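Esterase YbfF (Escherichia coli, PDB 3BF7) probably hydrolyses ester or thioester bonds, as an alpha/beta hydrolase with a helical cap. Local coordinates at residues T84-S89 against K108-D113. The protein carries 1 engineered substitution. Sequence-based numbering, arbitrary orientation.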
loop_
_atom_site.group_PDB
_atom_site.type_symbol
_atom_site.label_atom_id
_atom_site.label_comp_id
_atom_site.label_asym_id
_atom_site.label_seq_id
_atom_site.Cartn_x
_atom_site.Cartn_y
_atom_site.Cartn_z
ATOM N N THR A 84 -0.976 -14.153 -3.761
ATOM C CA THR A 84 -1.489 -13.626 -2.509
ATOM C C THR A 84 -1.076 -12.160 -2.566
ATOM O O THR A 84 0.031 -11.842 -3.004
ATOM C CB THR A 84 -0.835 -14.334 -1.312
ATOM O OG1 THR A 84 -1.447 -15.618 -1.150
ATOM C CG2 THR A 84 -0.996 -13.527 -0.027
ATOM N N PHE A 85 -1.969 -11.271 -2.148
ATOM C CA PHE A 85 -1.698 -9.840 -2.184
ATOM C C PHE A 85 -1.716 -9.217 -0.800
ATOM O O PHE A 85 -2.619 -9.480 -0.002
ATOM C CB PHE A 85 -2.740 -9.134 -3.051
ATOM C CG PHE A 85 -2.551 -9.349 -4.525
ATOM C CD1 PHE A 85 -1.870 -8.408 -5.293
ATOM C CD2 PHE A 85 -3.054 -10.485 -5.151
ATOM C CE1 PHE A 85 -1.691 -8.596 -6.661
ATOM C CE2 PHE A 85 -2.877 -10.683 -6.520
ATOM C CZ PHE A 85 -2.197 -9.734 -7.273
ATOM N N ILE A 86 -0.718 -8.382 -0.535
ATOM C CA ILE A 86 -0.605 -7.668 0.732
ATOM C C ILE A 86 -0.457 -6.190 0.379
ATOM O O ILE A 86 0.499 -5.802 -0.292
ATOM C CB ILE A 86 0.639 -8.122 1.531
ATOM C CG1 ILE A 86 0.541 -9.619 1.839
ATOM C CG2 ILE A 86 0.763 -7.312 2.816
ATOM C CD1 ILE A 86 1.739 -10.185 2.587
ATOM N N GLY A 87 -1.404 -5.368 0.816
ATOM C CA GLY A 87 -1.330 -3.957 0.496
ATOM C C GLY A 87 -1.548 -3.052 1.686
ATOM O O GLY A 87 -2.372 -3.334 2.565
ATOM N N HIS A 88 -0.791 -1.960 1.718
ATOM C CA HIS A 88 -0.910 -0.973 2.779
ATOM C C HIS A 88 -1.684 0.249 2.288
ATOM O O HIS A 88 -1.352 0.826 1.247
ATOM C CB HIS A 88 0.466 -0.503 3.249
ATOM C CG HIS A 88 0.406 0.619 4.239
ATOM N ND1 HIS A 88 0.978 1.852 4.007
ATOM C CD2 HIS A 88 -0.178 0.697 5.458
ATOM C CE1 HIS A 88 0.746 2.642 5.043
ATOM N NE2 HIS A 88 0.046 1.966 5.936
ATOM N N SER A 89 -2.715 0.627 3.039
ATOM C CA SER A 89 -3.509 1.815 2.745
ATOM C C SER A 89 -3.968 1.865 1.283
ATOM O O SER A 89 -4.713 0.989 0.863
ATOM C CB SER A 89 -2.689 3.055 3.122
ATOM O OG SER A 89 -3.526 4.109 3.561
ATOM N N LYS A 108 -4.751 -15.381 -1.230
ATOM C CA LYS A 108 -5.073 -14.763 0.049
ATOM C C LYS A 108 -4.919 -13.246 -0.054
ATOM O O LYS A 108 -4.306 -12.738 -1.002
ATOM C CB LYS A 108 -4.195 -15.342 1.157
ATOM C CG LYS A 108 -4.496 -16.815 1.407
ATOM C CD LYS A 108 -3.921 -17.306 2.720
ATOM C CE LYS A 108 -4.377 -18.728 3.004
ATOM N NZ LYS A 108 -3.959 -19.182 4.355
ATOM N N LEU A 109 -5.476 -12.528 0.918
ATOM C CA LEU A 109 -5.454 -11.073 0.904
ATOM C C LEU A 109 -5.218 -10.467 2.277
ATOM O O LEU A 109 -5.862 -10.851 3.252
ATOM C CB LEU A 109 -6.788 -10.558 0.340
ATOM C CG LEU A 109 -7.033 -9.050 0.198
ATOM C CD1 LEU A 109 -8.170 -8.829 -0.783
ATOM C CD2 LEU A 109 -7.361 -8.416 1.542
ATOM N N VAL A 110 -4.295 -9.512 2.340
ATOM C CA VAL A 110 -3.981 -8.805 3.575
ATOM C C VAL A 110 -4.048 -7.308 3.297
ATOM O O VAL A 110 -3.398 -6.815 2.373
ATOM C CB VAL A 110 -2.562 -9.140 4.086
ATOM C CG1 VAL A 110 -2.290 -8.406 5.393
ATOM C CG2 VAL A 110 -2.418 -10.641 4.287
ATOM N N ALA A 111 -4.835 -6.595 4.096
ATOM C CA ALA A 111 -4.992 -5.151 3.958
ATOM C C ALA A 111 -4.490 -4.524 5.252
ATOM O O ALA A 111 -5.066 -4.745 6.320
ATOM C CB ALA A 111 -6.454 -4.801 3.724
ATOM N N ILE A 112 -3.421 -3.743 5.149
ATOM C CA ILE A 112 -2.806 -3.109 6.312
ATOM C C ILE A 112 -3.319 -1.686 6.525
ATOM O O ILE A 112 -3.227 -0.834 5.634
ATOM C CB ILE A 112 -1.262 -3.105 6.180
ATOM C CG1 ILE A 112 -0.763 -4.532 5.916
ATOM C CG2 ILE A 112 -0.630 -2.562 7.454
ATOM C CD1 ILE A 112 0.732 -4.638 5.672
ATOM N N ASP A 113 -3.854 -1.468 7.726
ATOM C CA ASP A 113 -4.451 -0.215 8.192
ATOM C C ASP A 113 -5.236 0.544 7.137
ATOM O O ASP A 113 -4.919 1.684 6.782
ATOM C CB ASP A 113 -3.416 0.709 8.834
ATOM C CG ASP A 113 -4.055 1.651 9.838
ATOM O OD1 ASP A 113 -3.845 2.877 9.742
ATOM O OD2 ASP A 113 -4.786 1.152 10.724
#
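A right-handed beta-alpha-beta crossover in the central sheet of the alpha/beta hydrolase fold sets strand 84-88 beside strand 108-112, with helix 90-101, against which Phe85 and Leu109 pack, as the connection. Their directions differ by 8°, and the backbones are stitched in the parallel manner: Phe85 and Gly87 use both N and O, reaching Lys108 and Val110, then Val110 and Ile112, in turn. The bond from Ile112 N to Gly87 O is 2.8 Å long and almost straight. Just beyond the strand end, Ser89 N still donates to Ile112 O at 3.0 Å, tying the first residue of the turn to the neighbouring strand.

On one face, Ile86 and Val110 run abreast, with Ile86 CG1 3.9 Å from Val110 CB. Ile86 CG2 meets the end of Ile112 aslant, at CD1, also at 3.9 Å. The imidazole of His88 continues this row: with CG anti to the backbone N, its CD2 comes to 3.4 Å from Ile112 O, the ring oblique to that oxygen, and to 3.8 Å from Ile112 CG2. The same carbonyl thus takes the N-H of Ser89, whose CB sits over the ring centre. His88 NE2 is held by the carbonyl of His234. At the start of the pair, Thr84 OG1, turned beside its own backbone N, accepts a weak bond from Lys108 N at 3.3 Å; the lysine's extended chain carries NZ away to a salt bridge with Asp254.

Asp113 OD1 is hydrogen-bonded to His234 ND1 and Ser206 OG, and OD2 to Gly203 N, which holds the carboxylate at both oxygens. As the probable triad acid it comes one strand earlier than in the canonical order, a variant seen in pancreatic lipase. Ser89, the probable nucleophile, combines phi 50° with psi -118°, the strained backbone of the nucleophile elbow characteristic of alpha/beta hydrolases.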